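Side-chain contacts in response regulator (Vibrio cholerae O1 biovar El Tor, PDB 7KPO), which probably binds DNA, forming the DNA-binding domain of the sensor histidine kinase ChiS: residues 49-53 / 54-58; 59-62 / 63-66. One frame throughout, in Å; residues are numbered along the deposited sequence.

Interaction 1: residues 49-53 / 54-58; sequences TLQTR and TLDKY. With FMT (formic acid), chain H.
Two oxygens of Thr-52 look down on one face of the Asp-56 carboxylate, while at the Tyr-58 ring Thr-54 O lies at the edge, in the ring plane. This is the junction where the second strand of a two-stranded antiparallel hairpin gives way, through an inverse gamma turn centred on Thr-52, to the short helix 53-57. Over the carboxylate, Thr-52 O sits almost directly above Asp-56 CG at 3.0 Å, and Thr-52 OG1 comes to Asp-56 OD1 on the same side. Thr-52 OG1 donates to Asp-56 OD1 over 2.9 Å, from 44° out of the carboxylate plane. Its torsion explains the approach: chi1 of 54° tucks OG1 between the backbone N and the carbonyl carbon, turned to the helix, and the two side chains cross at about a right angle. Asp-56 N also donates to Thr-52 O, 2.9 Å away, so this carbonyl faces both the amide and the carboxylate of one residue.

Water 1 joins the strand end to the carboxylate. It donates to Asp-56 OD2 at 2.7 Å and to Gln-51 OE1 at 2.6 Å, and accepts from Thr-52 N. Asp-56 OD1 has a further partner in Lys-31 of helix 31-38, a salt bridge that would favour the charged carboxylate. To one side, Leu-55 CD2 packs against the Thr-52 side chain. On a different part of the helix, Lys-57 CG lies beside Arg-53 O; in the conformer described, the Arg-53 guanidinium makes a cation-pi contact with Tyr-44. At the start of the helix, a formate probably left from crystallisation is also held by Tyr-44 OH and Arg-42 N, and its O2 accepts from Thr-54 OG1 at 2.9 Å.

Interaction 2: residues 59-62 / 63-66; sequences LRIE and TLPK
Arg-60 O is gripped by two successive amides: Thr-63 N at 3.2 Å and, more weakly, Leu-64 N at 3.1 Å. The first comes in from well above the carbonyl plane, 61° out of it. The second is strongly bent; Leu-64 N also makes a weak bond, 3.4 Å, to Ile-61 O, and its N-H is the straighter toward that oxygen. One amide is thus shared by two carbonyls.

Outside the bend, Thr-63 lies against Arg-60. With chi1 at 56°, its OG1 is folded in over the turn, 3.2 Å from Arg-60 O and close to Arg-60 CB, but its hydrogen bond goes back to Lys-57 O, at the end of helix 53-57. The same rotation swings CG2 the other way, to the edge of the Arg-60 guanidinium, 3.9 Å from NH1 and near the plane. The arginine bends at chi3 (70°), which curls its head round beside the turn. One face of the guanidinium then meets Glu-62, whose OE1 hangs 3.7 Å above the centre of the group. No N-H points at that oxygen, so the attraction is a long one between charges alone.

On the remaining flank Ile-61 and Leu-64 cross obliquely, CD1 against CD2 at 4.2 Å, and Ile-61 also touches Arg-9 and Val-13 of helix 2-27. Water 2 lies between Ile-61 O and Leu-64 O, 2.7 Å from the latter; it has more acceptors around it than protons to give, so it cannot donate to all of them at once. Arg-9 reaches Pro-65 O as well. Taken together, residues 60-64 are characteristic of two overlapping beta turns, 60-63 and 61-64, forming a single helix-like turn in the loop that leads from helix 53-57 toward helix 70-83.

How the interactions relate
The two contacts follow directly along the chain, their centres about 12 Å apart, and the end of interaction 1 folds onto the second half of interaction 2. Lys-57 O receives a probable hydrogen bond from Thr-63 OG1 at 2.7 Å, so the turn at 60-64 is tied back to the helix that leads into it. Beside that bond, the Tyr-58 ring of interaction 1 packs on interaction 2: its CD2 lies 3.5 Å from Leu-64 CD1 and its CE1 3.8 Å from Pro-65 CG. Tyr-58 OH bonds further on, to Arg-69 N. The formate, probably from the crystallisation liquor, touches interaction 1 at Thr-54.

Interaction 1: residues 49-53 / 54-58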
ATOM      1  N   THR A  49       8.056  18.135  29.352  1.00 45.97           N
ATOM      2  CA  THR A  49       7.399  18.153  28.013  1.00 42.46           C
ATOM      3  C   THR A  49       7.172  16.710  27.537  1.00 37.49           C
ATOM      4  O   THR A  49       8.068  15.875  27.776  1.00 39.09           O
ATOM      5  CB  THR A  49       8.251  18.931  26.998  1.00 45.24           C
ATOM      6  OG1 THR A  49       8.467  20.251  27.498  1.00 49.16           O
ATOM      7  CG2 THR A  49       7.621  19.014  25.625  1.00 43.60           C
ATOM      8  N   LEU A  50       6.028  16.430  26.897  1.00 37.58           N
ATOM      9  CA  LEU A  50       5.748  15.055  26.384  1.00 33.98           C
ATOM     10  C   LEU A  50       6.638  14.795  25.167  1.00 29.64           C
ATOM     11  O   LEU A  50       6.654  15.641  24.255  1.00 33.08           O
ATOM     12  CB  LEU A  50       4.271  14.892  26.010  1.00 38.42           C
ATOM     13  CG  LEU A  50       3.266  14.960  27.161  1.00 43.00           C
ATOM     14  CD1 LEU A  50       1.856  14.712  26.651  1.00 45.83           C
ATOM     15  CD2 LEU A  50       3.609  13.959  28.255  1.00 43.40           C
ATOM     16  N   GLN A  51       7.338  13.661  25.158  1.00 23.36           N
ATOM     17  CA  GLN A  51       8.256  13.332  24.037  1.00 21.61           C
ATOM     18  C   GLN A  51       8.187  11.839  23.711  1.00 18.24           C
ATOM     19  O   GLN A  51       7.996  11.031  24.635  1.00 18.85           O
ATOM     20  CB  GLN A  51       9.709  13.647  24.404  1.00 23.18           C
ATOM     21  CG  GLN A  51       9.972  15.085  24.834  1.00 26.21           C
ATOM     22  CD  GLN A  51       9.858  16.093  23.717  1.00 28.90           C
ATOM     23  OE1 GLN A  51       9.714  15.750  22.547  1.00 29.68           O
ATOM     24  NE2 GLN A  51       9.951  17.363  24.074  1.00 33.58           N
ATOM     25  N   THR A  52       8.340  11.505  22.432  1.00 16.69           N
ATOM     26  CA  THR A  52       8.432  10.092  21.975  1.00 15.76           C
ATOM     27  C   THR A  52       9.926   9.771  22.066  1.00 15.14           C
ATOM     28  O   THR A  52      10.565   9.589  21.038  1.00 14.93           O
ATOM     29  CB  THR A  52       7.808   9.941  20.585  1.00 16.41           C
ATOM     30  OG1 THR A  52       8.424  10.880  19.706  1.00 17.25           O
ATOM     31  CG2 THR A  52       6.318  10.187  20.588  1.00 18.19           C
ATOM     32  N   ARG A  53      10.424   9.715  23.296  1.00 15.70           N
ATOM     33  CA  ARG A  53      11.878   9.584  23.593  0.50 15.88           C
ATOM     34  C   ARG A  53      12.539   8.425  22.832  1.00 14.33           C
ATOM     35  O   ARG A  53      13.610   8.673  22.242  1.00 15.24           O
ATOM     36  CB  ARG A  53      12.086   9.438  25.103  0.50 17.98           C
ATOM     37  CG  ARG A  53      13.536   9.573  25.545  0.50 19.42           C
ATOM     38  CD  ARG A  53      13.655   9.439  27.050  0.50 21.58           C
ATOM     39  NE  ARG A  53      13.230   8.124  27.502  0.50 24.04           N
ATOM     40  CZ  ARG A  53      13.033   7.789  28.770  0.50 26.29           C
ATOM     41  NH1 ARG A  53      12.652   6.562  29.076  0.50 27.89           N
ATOM     42  NH2 ARG A  53      13.205   8.685  29.726  0.50 29.53           N
ATOM     43  N   THR A  54      11.967   7.228  22.876  1.00 14.15           N
ATOM     44  CA  THR A  54      12.646   6.094  22.193  1.00 13.99           C
ATOM     45  C   THR A  54      12.505   6.209  20.672  1.00 12.48           C
ATOM     46  O   THR A  54      13.508   6.010  19.966  1.00 13.05           O
ATOM     47  CB  THR A  54      12.143   4.758  22.739  1.00 15.40           C
ATOM     48  OG1 THR A  54      12.272   4.810  24.159  1.00 18.71           O
ATOM     49  CG2 THR A  54      12.916   3.587  22.179  1.00 15.99           C
ATOM     50  N   LEU A  55      11.303   6.503  20.181  1.00 11.70           N
ATOM     51  CA  LEU A  55      11.106   6.671  18.719  1.00 12.12           C
ATOM     52  C   LEU A  55      12.119   7.687  18.172  1.00 11.48           C
ATOM     53  O   LEU A  55      12.695   7.457  17.103  1.00 11.90           O
ATOM     54  CB  LEU A  55       9.675   7.158  18.479  1.00 12.01           C
ATOM     55  CG  LEU A  55       9.339   7.574  17.048  1.00 12.64           C
ATOM     56  CD1 LEU A  55       9.561   6.429  16.068  1.00 13.15           C
ATOM     57  CD2 LEU A  55       7.906   8.084  16.971  1.00 13.73           C
ATOM     58  N   ASP A  56      12.342   8.776  18.902  1.00 12.15           N
ATOM     59  CA  ASP A  56      13.246   9.850  18.415  1.00 13.29           C
ATOM     60  C   ASP A  56      14.651   9.303  18.160  1.00 11.91           C
ATOM     61  O   ASP A  56      15.328   9.824  17.270  1.00 13.15           O
ATOM     62  CB  ASP A  56      13.282  11.016  19.401  1.00 14.58           C
ATOM     63  CG  ASP A  56      11.974  11.778  19.503  1.00 16.04           C
ATOM     64  OD1 ASP A  56      11.057  11.496  18.706  1.00 16.80           O
ATOM     65  OD2 ASP A  56      11.890  12.663  20.369  1.00 20.36           O
ATOM     66  N   LYS A  57      15.068   8.285  18.906  1.00 12.24           N
ATOM     67  CA  LYS A  57      16.434   7.716  18.739  1.00 12.93           C
ATOM     68  C   LYS A  57      16.580   7.053  17.365  1.00 11.74           C
ATOM     69  O   LYS A  57      17.713   6.945  16.881  1.00 12.48           O
ATOM     70  CB  LYS A  57      16.726   6.688  19.837  1.00 14.61           C
ATOM     71  CG  LYS A  57      16.778   7.261  21.246  1.00 16.79           C
ATOM     72  CD  LYS A  57      17.056   6.235  22.317  1.00 20.14           C
ATOM     73  CE  LYS A  57      17.090   6.851  23.698  1.00 25.72           C
ATOM     74  NZ  LYS A  57      17.389   5.844  24.743  1.00 29.56           N
ATOM     75  N   TYR A  58      15.472   6.652  16.748  1.00 11.29           N
ATOM     76  CA  TYR A  58      15.498   5.929  15.452  1.00 12.08           C
ATOM     77  C   TYR A  58      15.582   6.893  14.268  1.00 12.79           C
ATOM     78  O   TYR A  58      15.653   6.411  13.132  1.00 14.73           O
ATOM     79  CB  TYR A  58      14.250   5.051  15.332  1.00 12.78           C
ATOM     80  CG  TYR A  58      14.296   3.807  16.181  1.00 12.59           C
ATOM     81  CD1 TYR A  58      14.179   3.860  17.558  1.00 13.34           C
ATOM     82  CD2 TYR A  58      14.444   2.563  15.595  1.00 13.22           C
ATOM     83  CE1 TYR A  58      14.220   2.710  18.333  1.00 13.83           C
ATOM     84  CE2 TYR A  58      14.496   1.405  16.353  1.00 13.82           C
ATOM     85  CZ  TYR A  58      14.391   1.475  17.727  1.00 13.51           C
ATOM     86  OH  TYR A  58      14.427   0.330  18.471  1.00 16.18           O
TER
HETATM   87  C   FMT H1207       9.437   2.683  23.813  1.00 22.02           C
HETATM   88  O1  FMT H1207       8.942   3.382  22.947  1.00 16.02           O
HETATM   89  O2  FMT H1207      10.093   3.117  24.875  1.00 25.74           O
HETATM   90  O   HOH W   1       9.422  13.729  20.869  1.00 21.23           O

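Interaction 2: residues 59-62 / 63-66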
ATOM      1  N   LEU A  59      15.659   8.198  14.528  1.00 12.02           N
ATOM      2  CA  LEU A  59      15.602   9.185  13.420  1.00 13.15           C
ATOM      3  C   LEU A  59      17.001   9.687  13.059  1.00 13.20           C
ATOM      4  O   LEU A  59      17.099  10.492  12.128  1.00 13.95           O
ATOM      5  CB  LEU A  59      14.657  10.322  13.823  1.00 14.28           C
ATOM      6  CG  LEU A  59      13.261   9.873  14.273  1.00 15.93           C
ATOM      7  CD1 LEU A  59      12.380  11.070  14.592  1.00 17.26           C
ATOM      8  CD2 LEU A  59      12.599   8.979  13.230  1.00 17.49           C
ATOM      9  N   ARG A  60      18.031   9.206  13.755  1.00 12.80           N
ATOM     10  CA  ARG A  60      19.439   9.581  13.468  1.00 13.70           C
ATOM     11  C   ARG A  60      20.299   8.334  13.656  1.00 12.70           C
ATOM     12  O   ARG A  60      20.104   7.610  14.647  1.00 12.70           O
ATOM     13  CB  ARG A  60      19.940  10.702  14.390  1.00 15.69           C
ATOM     14  CG  ARG A  60      19.179  12.011  14.254  1.00 18.13           C
ATOM     15  CD  ARG A  60      19.653  13.139  15.160  1.00 22.52           C
ATOM     16  NE  ARG A  60      20.964  13.701  14.833  1.00 28.00           N
ATOM     17  CZ  ARG A  60      22.068  13.616  15.581  1.00 29.36           C
ATOM     18  NH1 ARG A  60      22.056  12.995  16.750  1.00 34.36           N
ATOM     19  NH2 ARG A  60      23.186  14.187  15.161  1.00 27.82           N
ATOM     20  N   ILE A  61      21.256   8.116  12.764  1.00 12.44           N
ATOM     21  CA  ILE A  61      22.126   6.921  12.920  1.00 12.99           C
ATOM     22  C   ILE A  61      22.933   7.033  14.225  1.00 12.89           C
ATOM     23  O   ILE A  61      23.189   5.994  14.835  1.00 14.54           O
ATOM     24  CB  ILE A  61      23.018   6.741  11.675  1.00 14.00           C
ATOM     25  CG1 ILE A  61      23.644   5.347  11.618  1.00 15.84           C
ATOM     26  CG2 ILE A  61      24.079   7.827  11.567  1.00 14.96           C
ATOM     27  CD1 ILE A  61      22.643   4.212  11.530  1.00 16.84           C
ATOM     28  N   GLU A  62      23.272   8.248  14.660  1.00 13.53           N
ATOM     29  CA  GLU A  62      24.106   8.443  15.878  1.00 15.04           C
ATOM     30  C   GLU A  62      23.386   7.974  17.147  1.00 14.28           C
ATOM     31  O   GLU A  62      24.079   7.609  18.113  1.00 17.00           O
ATOM     32  CB  GLU A  62      24.461   9.919  16.069  1.00 16.58           C
ATOM     33  CG  GLU A  62      25.389  10.495  15.014  1.00 18.36           C
ATOM     34  CD  GLU A  62      24.779  10.933  13.694  1.00 17.08           C
ATOM     35  OE1 GLU A  62      23.551  10.797  13.517  1.00 16.77           O
ATOM     36  OE2 GLU A  62      25.543  11.458  12.858  1.00 17.99           O
ATOM     37  N   THR A  63      22.055   7.993  17.145  1.00 13.23           N
ATOM     38  CA  THR A  63      21.278   7.661  18.368  1.00 13.46           C
ATOM     39  C   THR A  63      20.562   6.313  18.245  1.00 12.51           C
ATOM     40  O   THR A  63      19.979   5.866  19.246  1.00 12.74           O
ATOM     41  CB  THR A  63      20.265   8.776  18.656  1.00 14.35           C
ATOM     42  OG1 THR A  63      19.447   8.958  17.498  1.00 13.93           O
ATOM     43  CG2 THR A  63      20.931  10.088  19.012  1.00 16.24           C
ATOM     44  N   LEU A  64      20.604   5.680  17.077  1.00 12.11           N
ATOM     45  CA  LEU A  64      19.876   4.402  16.898  1.00 12.43           C
ATOM     46  C   LEU A  64      20.346   3.415  17.962  1.00 12.96           C
ATOM     47  O   LEU A  64      21.547   3.210  18.126  1.00 13.83           O
ATOM     48  CB  LEU A  64      20.151   3.872  15.490  1.00 12.83           C
ATOM     49  CG  LEU A  64      19.421   2.580  15.143  1.00 12.56           C
ATOM     50  CD1 LEU A  64      17.918   2.811  15.057  1.00 12.82           C
ATOM     51  CD2 LEU A  64      19.953   2.008  13.846  1.00 12.66           C
ATOM     52  N   PRO A  65      19.434   2.763  18.719  1.00 13.36           N
ATOM     53  CA  PRO A  65      19.859   1.819  19.749  1.00 14.48           C
ATOM     54  C   PRO A  65      20.757   0.686  19.236  1.00 13.90           C
ATOM     55  O   PRO A  65      20.666   0.295  18.080  1.00 13.76           O
ATOM     56  CB  PRO A  65      18.536   1.252  20.280  1.00 16.16           C
ATOM     57  CG  PRO A  65      17.551   2.376  20.039  1.00 16.79           C
ATOM     58  CD  PRO A  65      17.974   2.951  18.702  1.00 15.11           C
ATOM     59  N   LYS A  66      21.607   0.188  20.130  1.00 15.23           N
ATOM     60  CA  LYS A  66      22.501  -0.952  19.810  1.00 17.79           C
ATOM     61  C   LYS A  66      21.632  -2.137  19.383  1.00 16.48           C
ATOM     62  O   LYS A  66      22.047  -2.874  18.474  1.00 17.12           O
ATOM     63  CB  LYS A  66      23.355  -1.280  21.039  1.00 21.33           C
ATOM     64  CG  LYS A  66      24.302  -2.465  20.896  1.00 27.41           C
ATOM     65  CD  LYS A  66      25.183  -2.691  22.115  1.00 32.82           C
ATOM     66  CE  LYS A  66      24.410  -2.957  23.391  1.00 36.81           C
ATOM     67  NZ  LYS A  66      23.555  -4.163  23.282  1.00 43.15           N
TER
HETATM   68  O   HOH W   2      23.746   4.600  17.471  1.00 31.99           O